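Local coordinates for probable LRR receptor-like serine/threonine-protein kinase At4g26540 (Arabidopsis thaliana, PDB 5HZ0), which serves as a cell-surface receptor for RGF peptide hormones, which maintain the root stem cell niche, this chain being its extracellular leucine-rich-repeat domain, at residues Gly388-Asp393 and Asn408-Ser413; Asp428-Arg433 and Asp452-Ser457; Asn360-Ser365 and Leu382-Ser387; Gln353-Ser358 and Phe371-Leu376; Gly412-Glu417 and Asn432-Ser437. The protein carries 5 engineered substitutions. All coordinates share one frame; numbering follows the deposited sequence.

Contact 1: Gly388-Asp393 and Asn408-Ser413. With NAG (2-acetamido-2-deoxy-beta-D-glucopyranose), chain C.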
# COMPACT_ATOMS: atom_id res chain seq x y z
N GLY A 388 23.94 9.83 -18.52
CA GLY A 388 24.71 10.90 -17.92
C GLY A 388 25.19 10.54 -16.52
O GLY A 388 24.97 9.42 -16.07
N PHE A 389 25.84 11.49 -15.86
CA PHE A 389 26.38 11.29 -14.52
C PHE A 389 25.30 11.43 -13.48
O PHE A 389 24.30 12.10 -13.72
CB PHE A 389 27.46 12.33 -14.20
CG PHE A 389 28.68 12.25 -15.08
CD1 PHE A 389 29.19 11.01 -15.47
CD2 PHE A 389 29.30 13.41 -15.52
CE1 PHE A 389 30.32 10.93 -16.29
CE2 PHE A 389 30.43 13.35 -16.33
CZ PHE A 389 30.95 12.11 -16.71
N ILE A 390 25.50 10.79 -12.34
CA ILE A 390 24.77 11.16 -11.14
C ILE A 390 25.43 12.43 -10.65
O ILE A 390 26.60 12.41 -10.29
CB ILE A 390 24.89 10.11 -10.05
CG1 ILE A 390 24.27 8.78 -10.51
CG2 ILE A 390 24.22 10.60 -8.77
CD1 ILE A 390 24.56 7.59 -9.59
N PRO A 391 24.67 13.53 -10.62
CA PRO A 391 25.19 14.87 -10.27
C PRO A 391 25.83 14.87 -8.89
O PRO A 391 25.36 14.16 -8.00
CB PRO A 391 23.93 15.73 -10.26
CG PRO A 391 22.89 14.94 -11.11
CD PRO A 391 23.21 13.52 -10.84
N PRO A 392 26.93 15.62 -8.72
CA PRO A 392 27.47 15.77 -7.36
C PRO A 392 26.44 16.44 -6.43
O PRO A 392 26.38 16.14 -5.24
CB PRO A 392 28.72 16.64 -7.55
CG PRO A 392 28.60 17.21 -8.92
CD PRO A 392 27.76 16.28 -9.74
N ASP A 393 25.57 17.26 -7.00
CA ASP A 393 24.55 17.94 -6.19
C ASP A 393 23.67 16.98 -5.42
O ASP A 393 22.87 17.43 -4.61
CB ASP A 393 23.67 18.84 -7.04
CG ASP A 393 24.46 19.71 -7.96
OD1 ASP A 393 25.11 19.13 -8.87
OD2 ASP A 393 24.43 20.96 -7.79
N ASN A 408 18.76 1.97 -16.00
CA ASN A 408 19.01 3.08 -16.90
C ASN A 408 20.40 2.94 -17.55
O ASN A 408 21.00 1.86 -17.49
CB ASN A 408 18.91 4.43 -16.16
CG ASN A 408 17.48 4.79 -15.80
OD1 ASN A 408 16.70 5.18 -16.67
ND2 ASN A 408 17.12 4.65 -14.53
N ARG A 409 20.85 3.98 -18.23
CA ARG A 409 22.19 4.06 -18.85
C ARG A 409 23.24 4.89 -18.10
O ARG A 409 24.19 5.37 -18.73
CB ARG A 409 22.15 4.42 -20.34
CG ARG A 409 21.79 3.25 -21.25
CD ARG A 409 22.01 3.56 -22.73
NE ARG A 409 21.10 4.59 -23.24
CZ ARG A 409 21.52 5.72 -23.80
NH1 ARG A 409 22.82 5.96 -23.92
NH2 ARG A 409 20.64 6.60 -24.26
N LEU A 410 22.98 5.20 -16.83
CA LEU A 410 23.84 6.13 -16.07
C LEU A 410 25.33 5.82 -16.14
O LEU A 410 25.73 4.67 -16.01
CB LEU A 410 23.38 6.18 -14.61
CG LEU A 410 21.93 6.62 -14.39
CD1 LEU A 410 21.52 6.43 -12.93
CD2 LEU A 410 21.69 8.06 -14.84
N ALA A 411 26.16 6.85 -16.35
CA ALA A 411 27.61 6.65 -16.53
C ALA A 411 28.46 7.37 -15.49
O ALA A 411 27.94 8.10 -14.65
CB ALA A 411 28.04 7.06 -17.95
N GLY A 412 29.77 7.18 -15.56
CA GLY A 412 30.68 7.74 -14.58
C GLY A 412 30.64 7.12 -13.19
O GLY A 412 29.96 6.13 -12.95
N SER A 413 31.41 7.71 -12.27
CA SER A 413 31.54 7.23 -10.90
C SER A 413 30.40 7.62 -9.97
O SER A 413 29.69 8.59 -10.21
CB SER A 413 32.87 7.67 -10.30
OG SER A 413 33.95 7.03 -10.95
C1 NAG C . 24.10 22.03 -3.99
C2 NAG C . 23.55 22.97 -5.07
C3 NAG C . 24.64 23.82 -5.71
C4 NAG C . 25.45 24.50 -4.62
C5 NAG C . 26.00 23.42 -3.69
C6 NAG C . 26.95 23.99 -2.64
C7 NAG C . 21.53 22.30 -6.22
C8 NAG C . 20.92 21.59 -7.39
N2 NAG C . 22.85 22.23 -6.09
O3 NAG C . 24.06 24.75 -6.62
O4 NAG C . 26.52 25.25 -5.15
O5 NAG C . 24.93 22.72 -3.08
O6 NAG C . 26.52 25.28 -2.24
O7 NAG C . 20.82 22.91 -5.42
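Phe-389 sets CG anti to its own carbonyl carbon (chi1 -64°), and this brings its ring back toward Ala-411 and Gly-412, although its CB leaves the backbone in the other direction. Leu-410 adopts a similar torsion, which carries its CD2 alongside the carbonyl O of Gly-388. The ring meets the neighbouring backbone with its edge: CD1 lies 3.3 Å from Ala-411 O, close to the ring plane, while CE1 approaches Gly-412 CA obliquely at 3.6 Å. A side chain at Gly-412 would run into the ring, and its positive phi also favours glycine. Between the backbones, Ala-411 N donates to Gly-388 O at 2.8 Å in a nearly straight bond (168°), the donor standing above the carbonyl plane. Inward of this bond, Ile-390 CG1 rests 4.4 Å from Leu-410 CD1. Further along, Asp-393 OD2 accepts the acetamido N-H of the N-acetylglucosamine, with N2 2.6 Å away, and Lys-368 forms a long, weak ion pair with the other carboxylate oxygen. With an alanine in place of Asp-393, the sugar's N-H would probably be left without this acceptor and the glycan freer to turn. The glycan is attached to the protein itself, probably at Asn-396, and is not a bound substrate. The glycine-x-isoleucine-proline run that carries this contact is the hallmark of plant-specific leucine-rich repeats, in which successive turns of the solenoid are joined by such backbone bonds.

Contact 2: Asp428-Arg433 and Asp452-Ser457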
# COMPACT_ATOMS: atom_id res chain seq x y z
N ASP A 428 19.21 1.81 -4.73
CA ASP A 428 19.33 0.86 -5.82
C ASP A 428 19.79 1.62 -7.07
O ASP A 428 19.02 2.41 -7.64
CB ASP A 428 17.97 0.19 -6.07
CG ASP A 428 18.06 -0.96 -7.03
OD1 ASP A 428 19.17 -1.18 -7.56
OD2 ASP A 428 17.03 -1.65 -7.26
N ILE A 429 21.06 1.43 -7.43
CA ILE A 429 21.67 1.89 -8.70
C ILE A 429 21.99 0.78 -9.74
O ILE A 429 22.72 0.99 -10.72
CB ILE A 429 22.79 2.96 -8.48
CG1 ILE A 429 22.37 3.95 -7.39
CG2 ILE A 429 23.15 3.67 -9.81
CD1 ILE A 429 23.58 4.62 -6.70
N SER A 430 21.48 -0.42 -9.49
CA SER A 430 21.86 -1.56 -10.33
C SER A 430 21.46 -1.35 -11.79
O SER A 430 20.63 -0.49 -12.10
CB SER A 430 21.22 -2.85 -9.80
OG SER A 430 19.83 -2.70 -9.68
N GLU A 431 22.12 -2.08 -12.68
CA GLU A 431 21.82 -2.05 -14.12
C GLU A 431 21.99 -0.67 -14.73
O GLU A 431 21.04 -0.06 -15.22
CB GLU A 431 20.43 -2.60 -14.40
CG GLU A 431 20.27 -4.08 -14.09
CD GLU A 431 18.96 -4.63 -14.62
OE1 GLU A 431 18.98 -5.57 -15.44
OE2 GLU A 431 17.91 -4.12 -14.21
N ASN A 432 23.23 -0.21 -14.71
CA ASN A 432 23.62 1.02 -15.36
C ASN A 432 25.03 0.80 -15.89
O ASN A 432 25.47 -0.33 -15.98
CB ASN A 432 23.54 2.22 -14.38
CG ASN A 432 22.10 2.70 -14.14
OD1 ASN A 432 21.54 3.44 -14.95
ND2 ASN A 432 21.50 2.28 -13.04
N ARG A 433 25.69 1.87 -16.32
CA ARG A 433 27.07 1.89 -16.80
C ARG A 433 28.12 2.46 -15.84
O ARG A 433 29.14 3.00 -16.30
CB ARG A 433 27.18 2.57 -18.14
CG ARG A 433 26.04 2.24 -19.04
CD ARG A 433 26.17 0.87 -19.65
NE ARG A 433 25.68 0.94 -21.02
CZ ARG A 433 24.42 0.71 -21.37
NH1 ARG A 433 23.53 0.34 -20.45
NH2 ARG A 433 24.05 0.82 -22.64
N ASP A 452 22.26 -1.74 -3.42
CA ASP A 452 22.27 -2.59 -4.60
C ASP A 452 22.99 -1.88 -5.75
O ASP A 452 22.45 -0.97 -6.37
CB ASP A 452 20.82 -2.84 -5.01
CG ASP A 452 20.64 -4.05 -5.93
OD1 ASP A 452 21.63 -4.53 -6.55
OD2 ASP A 452 19.48 -4.49 -6.04
N LEU A 453 24.22 -2.30 -6.02
CA LEU A 453 25.02 -1.83 -7.16
C LEU A 453 25.15 -2.79 -8.38
O LEU A 453 25.96 -2.56 -9.28
CB LEU A 453 26.39 -1.33 -6.70
CG LEU A 453 26.37 -0.26 -5.59
CD1 LEU A 453 27.77 0.31 -5.31
CD2 LEU A 453 25.39 0.85 -5.92
N HIS A 454 24.42 -3.91 -8.38
CA HIS A 454 24.69 -4.98 -9.35
C HIS A 454 24.56 -4.61 -10.85
O HIS A 454 23.80 -3.73 -11.20
CB HIS A 454 23.92 -6.28 -9.02
CG HIS A 454 22.49 -6.29 -9.47
ND1 HIS A 454 21.43 -6.11 -8.60
CD2 HIS A 454 21.94 -6.51 -10.68
CE1 HIS A 454 20.30 -6.20 -9.26
NE2 HIS A 454 20.57 -6.44 -10.53
N THR A 455 25.32 -5.29 -11.70
CA THR A 455 25.28 -5.03 -13.14
C THR A 455 25.69 -3.59 -13.50
O THR A 455 24.90 -2.77 -13.97
CB THR A 455 23.92 -5.44 -13.76
OG1 THR A 455 23.68 -6.82 -13.47
CG2 THR A 455 23.91 -5.26 -15.28
N ASN A 456 26.96 -3.31 -13.26
CA ASN A 456 27.59 -2.10 -13.70
C ASN A 456 29.01 -2.46 -14.05
O ASN A 456 29.36 -3.64 -14.12
CB ASN A 456 27.58 -1.05 -12.59
CG ASN A 456 26.21 -0.43 -12.40
OD1 ASN A 456 25.78 0.38 -13.21
ND2 ASN A 456 25.51 -0.82 -11.34
N SER A 457 29.81 -1.45 -14.32
CA SER A 457 31.23 -1.60 -14.57
C SER A 457 32.11 -1.26 -13.37
O SER A 457 33.25 -0.80 -13.53
CB SER A 457 31.64 -0.91 -15.86
OG SER A 457 30.99 -1.58 -16.92
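Asp-428 and Asp-452 pair as a parallel beta bridge, and from there the two segments run on in step, their end-to-end directions only 5° apart. Ile-429 N donates to Asp-452 O, Glu-431 N to His-454 O at 2.8 Å, and Asn-432 N to the carbonyl of Thr-455. The two aspartates lie side by side, pointing the same way, their carboxylate planes nearly parallel (4° apart), with Asp-428 OD1 standing 3.7 Å from Asp-452 OD2. Such close like charges would probably raise the cost of ionising both, an effect that their partners should ease. Asp-428 OD1 takes both the hydroxyl and the backbone N-H of Ser-430, the latter closing an Asx turn, while its OD2 forms a salt bridge with Arg-404. Asp-452 OD1 offers its syn lone pair to His-454 ND1 at 2.6 Å, the oxygen tilted somewhat out of the ring plane. That bond helps to fix the imidazole, and Ser-430 CB sits over the centre of one ring face in a CH-pi contact, 3.5 Å from the centroid. Beyond it, Glu-431 CG runs alongside Thr-455 CB at 3.9 Å. Asn-456 directs ND2 to Leu-453 O (2.7 Å) with that oxygen in its amide plane, and more weakly to Ile-429 O. Thr-455 OG1 is hydrogen-bonded to Asp-478. The two segments lead out of the ends of strands 426-428 and 450-452, between strands 402-404 and 473-475 in the parallel stack of the solenoid.

Contact 3: Asn360-Ser365 and Leu382-Ser387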
# COMPACT_ATOMS: atom_id res chain seq x y z
N ASN A 360 9.09 4.31 -17.65
CA ASN A 360 8.75 5.15 -18.77
C ASN A 360 9.90 5.13 -19.76
O ASN A 360 10.82 4.32 -19.67
CB ASN A 360 8.48 6.59 -18.32
CG ASN A 360 7.14 6.76 -17.65
OD1 ASN A 360 6.12 6.80 -18.33
ND2 ASN A 360 7.13 6.89 -16.32
N SER A 361 9.80 6.02 -20.74
CA SER A 361 10.86 6.26 -21.70
C SER A 361 11.73 7.50 -21.47
O SER A 361 12.38 7.97 -22.40
CB SER A 361 10.32 6.20 -23.10
OG SER A 361 10.17 4.84 -23.42
N LEU A 362 11.66 8.08 -20.28
CA LEU A 362 12.43 9.28 -19.99
C LEU A 362 13.90 9.16 -20.38
O LEU A 362 14.55 8.15 -20.09
CB LEU A 362 12.29 9.64 -18.51
CG LEU A 362 10.84 9.85 -18.09
CD1 LEU A 362 10.70 9.86 -16.57
CD2 LEU A 362 10.31 11.12 -18.73
N SER A 363 14.42 10.18 -21.05
CA SER A 363 15.82 10.20 -21.46
C SER A 363 16.52 11.45 -20.95
O SER A 363 15.92 12.27 -20.27
CB SER A 363 15.97 10.06 -22.98
OG SER A 363 14.89 10.65 -23.68
N GLY A 364 17.79 11.60 -21.30
CA GLY A 364 18.56 12.74 -20.84
C GLY A 364 19.19 12.48 -19.49
O GLY A 364 19.09 11.37 -18.94
N SER A 365 19.85 13.50 -18.95
CA SER A 365 20.42 13.44 -17.62
C SER A 365 19.37 13.66 -16.56
O SER A 365 18.32 14.21 -16.85
CB SER A 365 21.52 14.48 -17.48
OG SER A 365 22.66 14.06 -18.20
N LEU A 382 13.57 4.49 -11.69
CA LEU A 382 13.99 3.20 -12.23
C LEU A 382 13.32 2.83 -13.55
O LEU A 382 12.22 3.28 -13.86
CB LEU A 382 13.88 2.08 -11.18
CG LEU A 382 12.54 1.58 -10.63
CD1 LEU A 382 11.94 0.47 -11.50
CD2 LEU A 382 12.72 1.09 -9.22
N SER A 383 14.02 2.02 -14.35
CA SER A 383 13.51 1.63 -15.67
C SER A 383 13.10 2.78 -16.59
O SER A 383 11.92 3.05 -16.81
CB SER A 383 12.38 0.60 -15.56
OG SER A 383 11.85 0.37 -16.86
N ASN A 384 14.09 3.47 -17.12
CA ASN A 384 13.87 4.50 -18.12
C ASN A 384 15.05 4.43 -19.06
O ASN A 384 15.79 3.44 -19.05
CB ASN A 384 13.76 5.89 -17.48
CG ASN A 384 12.39 6.17 -16.91
OD1 ASN A 384 11.47 6.45 -17.65
ND2 ASN A 384 12.25 6.10 -15.59
N ASP A 385 15.19 5.43 -19.92
CA ASP A 385 16.37 5.59 -20.78
C ASP A 385 17.40 6.60 -20.27
O ASP A 385 18.14 7.15 -21.07
CB ASP A 385 16.04 5.80 -22.25
CG ASP A 385 17.20 5.42 -23.16
OD1 ASP A 385 17.96 4.49 -22.79
OD2 ASP A 385 17.39 6.04 -24.23
N LEU A 386 17.33 6.97 -19.00
CA LEU A 386 18.21 8.00 -18.43
C LEU A 386 19.71 7.69 -18.51
O LEU A 386 20.16 6.61 -18.15
CB LEU A 386 17.82 8.26 -16.96
CG LEU A 386 16.39 8.72 -16.69
CD1 LEU A 386 16.11 8.63 -15.21
CD2 LEU A 386 16.22 10.15 -17.16
N SER A 387 20.48 8.67 -18.97
CA SER A 387 21.93 8.55 -19.04
C SER A 387 22.62 9.73 -18.36
O SER A 387 21.97 10.53 -17.69
CB SER A 387 22.39 8.45 -20.49
OG SER A 387 21.93 9.57 -21.22
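Asn-360 opens the pairing by donating its backbone N-H to Ser-383 O, 3.2 Å from N to O, while its own carbonyl oxygen receives a CA-H contact from Asn-384. In its amide group, OD1 accepts from Leu-338 N of the preceding repeat, while ND2 bonds Leu-357 O of its own. Leu-362 lies side by side with Asn-384, both pointing the same way, and its backbone N makes a weak bond to Asn-384 OD1 at 3.1 Å. Asn-384 reaches this position with CG beside its own backbone N (chi1 -81°), which also lets ND2 bond Leu-381 O within its own repeat. Leu-362 O then accepts a weak, bent bond from Asp-385 N, and Leu-362 CB packs 4.2 Å from Leu-386 CD2. Gly-364, whose backbone angles by themselves call for glycine, receives Ser-387 N on its carbonyl O at 3.0 Å. At Ser-365, CA closes on Ser-387 O at 3.3 Å as a CA-H contact. An alanine in place of Asn-384 would probably leave Leu-381 O and Leu-362 N each without this amide partner, and so weaken the tie between the two repeats. Asn-408 OD1 repeats the pattern one turn later by accepting from Leu-386 N. The chemistry is that of an asparagine ladder: in these turns, which have few regular strand bonds, side-chain amides stand in for missing backbone partners and satisfy polar groups beside the leucine core.

Contact 4: Gln353-Ser358 and Phe371-Leu376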
# COMPACT_ATOMS: atom_id res chain seq x y z
N GLN A 353 7.65 15.73 -1.69
CA GLN A 353 8.08 14.64 -0.83
C GLN A 353 8.49 13.38 -1.57
O GLN A 353 9.47 12.71 -1.22
CB GLN A 353 7.05 14.37 0.26
CG GLN A 353 6.88 15.59 1.16
CD GLN A 353 5.66 15.53 2.04
OE1 GLN A 353 4.98 14.51 2.14
NE2 GLN A 353 5.35 16.65 2.69
N ALA A 354 7.71 13.04 -2.60
CA ALA A 354 7.89 11.80 -3.33
C ALA A 354 7.72 12.00 -4.81
O ALA A 354 6.68 12.49 -5.28
CB ALA A 354 6.90 10.75 -2.83
N ILE A 355 8.74 11.64 -5.56
CA ILE A 355 8.63 11.59 -7.01
C ILE A 355 8.83 10.13 -7.48
O ILE A 355 9.89 9.56 -7.23
CB ILE A 355 9.69 12.49 -7.67
CG1 ILE A 355 9.55 13.93 -7.20
CG2 ILE A 355 9.61 12.40 -9.19
CD1 ILE A 355 10.75 14.79 -7.53
N ASP A 356 7.82 9.53 -8.09
CA ASP A 356 8.04 8.25 -8.77
C ASP A 356 7.67 8.36 -10.25
O ASP A 356 6.49 8.42 -10.63
CB ASP A 356 7.23 7.12 -8.11
CG ASP A 356 7.64 5.71 -8.59
OD1 ASP A 356 8.29 5.58 -9.66
OD2 ASP A 356 7.30 4.72 -7.89
N LEU A 357 8.72 8.41 -11.08
CA LEU A 357 8.64 8.39 -12.54
C LEU A 357 9.03 7.06 -13.24
O LEU A 357 9.25 7.03 -14.46
CB LEU A 357 9.38 9.60 -13.13
CG LEU A 357 8.86 10.93 -12.56
CD1 LEU A 357 9.65 12.11 -13.09
CD2 LEU A 357 7.37 11.10 -12.84
N SER A 358 9.20 5.98 -12.47
CA SER A 358 9.72 4.71 -13.01
C SER A 358 8.88 4.14 -14.14
O SER A 358 7.71 4.48 -14.30
CB SER A 358 9.79 3.61 -11.93
OG SER A 358 10.53 4.00 -10.78
N PHE A 371 17.74 17.45 -7.01
CA PHE A 371 18.43 17.05 -5.78
C PHE A 371 18.53 18.22 -4.79
O PHE A 371 18.99 18.06 -3.65
CB PHE A 371 19.82 16.47 -6.11
CG PHE A 371 19.78 15.10 -6.76
CD1 PHE A 371 19.46 13.97 -6.02
CD2 PHE A 371 20.08 14.95 -8.10
CE1 PHE A 371 19.43 12.71 -6.60
CE2 PHE A 371 20.06 13.68 -8.69
CZ PHE A 371 19.74 12.57 -7.94
N GLY A 372 18.10 19.40 -5.22
CA GLY A 372 18.05 20.56 -4.35
C GLY A 372 16.83 20.55 -3.44
O GLY A 372 16.71 21.38 -2.54
N LEU A 373 15.91 19.61 -3.66
CA LEU A 373 14.73 19.54 -2.82
C LEU A 373 15.11 19.07 -1.41
O LEU A 373 15.73 18.01 -1.24
CB LEU A 373 13.64 18.67 -3.46
CG LEU A 373 13.20 19.16 -4.85
CD1 LEU A 373 12.40 18.11 -5.61
CD2 LEU A 373 12.39 20.43 -4.74
N ARG A 374 14.79 19.88 -0.41
CA ARG A 374 15.23 19.61 0.96
C ARG A 374 14.24 18.71 1.67
O ARG A 374 14.53 18.14 2.72
CB ARG A 374 15.44 20.93 1.73
CG ARG A 374 16.70 21.70 1.30
CD ARG A 374 16.85 23.07 1.98
NE ARG A 374 16.58 23.02 3.42
CZ ARG A 374 15.48 23.51 3.99
NH1 ARG A 374 14.55 24.09 3.25
NH2 ARG A 374 15.32 23.41 5.30
N ASN A 375 13.04 18.61 1.12
CA ASN A 375 12.03 17.69 1.64
C ASN A 375 11.77 16.36 0.90
O ASN A 375 10.88 15.60 1.28
CB ASN A 375 10.74 18.43 2.01
CG ASN A 375 10.71 18.82 3.47
OD1 ASN A 375 10.34 19.94 3.83
ND2 ASN A 375 11.11 17.88 4.33
N LEU A 376 12.53 16.07 -0.16
CA LEU A 376 12.26 14.88 -0.96
C LEU A 376 12.77 13.63 -0.22
O LEU A 376 13.98 13.48 0.01
CB LEU A 376 13.00 15.03 -2.28
CG LEU A 376 12.69 14.08 -3.44
CD1 LEU A 376 11.23 14.21 -3.84
CD2 LEU A 376 13.59 14.38 -4.62
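Ile-355 and Leu-376 cross at about a right angle, touching through their ends, with CD1 of the isoleucine 3.8 Å from CD1 of the leucine. The leucine reaches across because its CG is anti to the backbone N (chi1 -167°), a torsion that also brings CD1 within 3.5 Å of Gln-353 O. Leu-373 joins from the same segment, its CD1 lying 4.2 Å from Ile-355 CD1, so that one isoleucine methyl meets two leucines. In a leucine-rich repeat such residues fill the hydrophobic core: Ile-355 points inward from strand 354-356 on the concave side, while the 371-376 segment brings the chain out of a short 3-10 turn and on toward the next strand. At the margin Gln-353 lies against the backbone, its CG 4.0 Å from Asn-375 O. No hydrogen bond links the two segments, although Leu-376 CA makes a CA-H contact with Gln-353 O at 3.5 Å. Further along the first segment, Asp-356 OD1 accepts the backbone N-H of Ser-358 in an Asx turn and its hydroxyl as well; OD2 bonds the backbone of the bound RGF peptide. On the second segment, Gly-372 touches the attached glycan, and its carbonyl oxygen is hydrogen-bonded to Arg-350.

Contact 5: Gly412-Glu417 and Asn432-Ser437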
# COMPACT_ATOMS: atom_id res chain seq x y z
N GLY A 412 29.77 7.18 -15.56
CA GLY A 412 30.68 7.74 -14.58
C GLY A 412 30.64 7.12 -13.19
O GLY A 412 29.96 6.13 -12.95
N SER A 413 31.41 7.71 -12.27
CA SER A 413 31.54 7.23 -10.90
C SER A 413 30.40 7.62 -9.97
O SER A 413 29.69 8.59 -10.21
CB SER A 413 32.87 7.67 -10.30
OG SER A 413 33.95 7.03 -10.95
N ILE A 414 30.22 6.85 -8.91
CA ILE A 414 29.28 7.22 -7.87
C ILE A 414 29.90 8.39 -7.12
O ILE A 414 30.97 8.24 -6.50
CB ILE A 414 29.00 6.06 -6.89
CG1 ILE A 414 28.43 4.85 -7.65
CG2 ILE A 414 28.06 6.53 -5.75
CD1 ILE A 414 28.31 3.59 -6.81
N PRO A 415 29.25 9.55 -7.18
CA PRO A 415 29.78 10.81 -6.65
C PRO A 415 29.90 10.72 -5.13
O PRO A 415 28.96 10.31 -4.44
CB PRO A 415 28.72 11.83 -7.06
CG PRO A 415 27.47 11.06 -7.14
CD PRO A 415 27.86 9.71 -7.66
N SER A 416 31.06 11.12 -4.63
CA SER A 416 31.44 10.94 -3.24
C SER A 416 30.55 11.68 -2.24
O SER A 416 30.44 11.31 -1.06
CB SER A 416 32.89 11.37 -3.07
OG SER A 416 33.23 11.40 -1.71
N GLU A 417 29.92 12.75 -2.70
CA GLU A 417 29.09 13.57 -1.82
C GLU A 417 27.79 12.87 -1.43
O GLU A 417 26.99 13.41 -0.67
CB GLU A 417 28.87 14.97 -2.38
CG GLU A 417 28.72 15.03 -3.87
CD GLU A 417 30.04 15.03 -4.59
OE1 GLU A 417 30.37 14.01 -5.21
OE2 GLU A 417 30.75 16.05 -4.53
N ASN A 432 23.23 -0.21 -14.71
CA ASN A 432 23.62 1.02 -15.36
C ASN A 432 25.03 0.80 -15.89
O ASN A 432 25.47 -0.33 -15.98
CB ASN A 432 23.54 2.22 -14.38
CG ASN A 432 22.10 2.70 -14.14
OD1 ASN A 432 21.54 3.44 -14.95
ND2 ASN A 432 21.50 2.28 -13.04
N ARG A 433 25.69 1.87 -16.32
CA ARG A 433 27.07 1.89 -16.80
C ARG A 433 28.12 2.46 -15.84
O ARG A 433 29.14 3.00 -16.30
CB ARG A 433 27.18 2.57 -18.14
CG ARG A 433 26.04 2.24 -19.04
CD ARG A 433 26.17 0.87 -19.65
NE ARG A 433 25.68 0.94 -21.02
CZ ARG A 433 24.42 0.71 -21.37
NH1 ARG A 433 23.53 0.34 -20.45
NH2 ARG A 433 24.05 0.82 -22.64
N LEU A 434 27.80 2.55 -14.55
CA LEU A 434 28.71 3.17 -13.58
C LEU A 434 30.12 2.61 -13.62
O LEU A 434 30.32 1.41 -13.81
CB LEU A 434 28.19 2.96 -12.17
CG LEU A 434 26.77 3.42 -11.90
CD1 LEU A 434 26.48 3.23 -10.43
CD2 LEU A 434 26.63 4.88 -12.32
N VAL A 435 31.11 3.47 -13.41
CA VAL A 435 32.49 3.02 -13.43
C VAL A 435 33.24 3.43 -12.19
O VAL A 435 32.66 3.93 -11.23
CB VAL A 435 33.21 3.50 -14.69
CG1 VAL A 435 32.66 2.77 -15.94
CG2 VAL A 435 33.09 5.01 -14.83
N GLY A 436 34.55 3.17 -12.20
CA GLY A 436 35.42 3.47 -11.08
C GLY A 436 35.07 2.71 -9.82
O GLY A 436 34.32 1.75 -9.83
N SER A 437 35.67 3.15 -8.72
CA SER A 437 35.48 2.53 -7.42
C SER A 437 34.20 2.92 -6.72
O SER A 437 33.55 3.90 -7.07
CB SER A 437 36.67 2.83 -6.52
OG SER A 437 37.84 2.24 -7.06
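Gly-412, Ser-413 and Ile-414 form part of the glycine-x-isoleucine-proline signature of plant-specific leucine-rich repeats, and they meet Leu-434 and Val-435, which come just before the same signature in the next repeat. The central bond goes from Val-435 N to Gly-412 O, 2.9 Å long and fairly straight at 163°, with the donor well above the carbonyl plane. The same oxygen draws in Leu-434 CA at 3.3 Å as a CA-H contact and has Leu-434 CD2 beside it. Val-435 places CG2 between its backbone N and carbonyl carbon, a torsion that lays this methyl against the main chain of Gly-412, 3.6 Å from its carbonyl carbon. In this way successive turns of the solenoid are laced together along the strip that leads from the edge of the repeat to its convex side, polar backbone bonds lying next to a hydrophobic interior. On the inner side of that strip, Ile-414 CG1 and Leu-434 CD1 stand 3.8 Å apart, the two side chains crossing obliquely. On the outer side, Ser-413 OG makes a weak hydrogen bond to Val-435 O at 3.4 Å; its torsion, anti to its own carbonyl carbon (chi1 -67°), turns the hydroxyl toward that carbonyl. Gly-436 follows with positive phi, and a CB there would collide with that hydroxyl, which is a second reason for glycine. Gly-436 also has a backbone bond to Ser-459.

In the fold
From the N terminus, contact 4 comes first and closes the loop from 353-358 to 371-376, tying strand 354-356 to the segment that leads from its repeat into the next. Contact 3 crosses it, since 360-365 lies inside that loop and 382-387 beyond it. Contact 1 follows in series, joining 388-393 to 408-413 one repeat later, and touches contact 3 through Asn-408 and Leu-386. Contact 5 starts on Gly-412 and Ser-413, where contact 1 ends, and contact 2 starts before contact 5 has closed, sharing Asn-432 and Arg-433 with it. Together they bind consecutive repeats from the concave strands through the asparagine ladder to the glycine-isoleucine-proline strip.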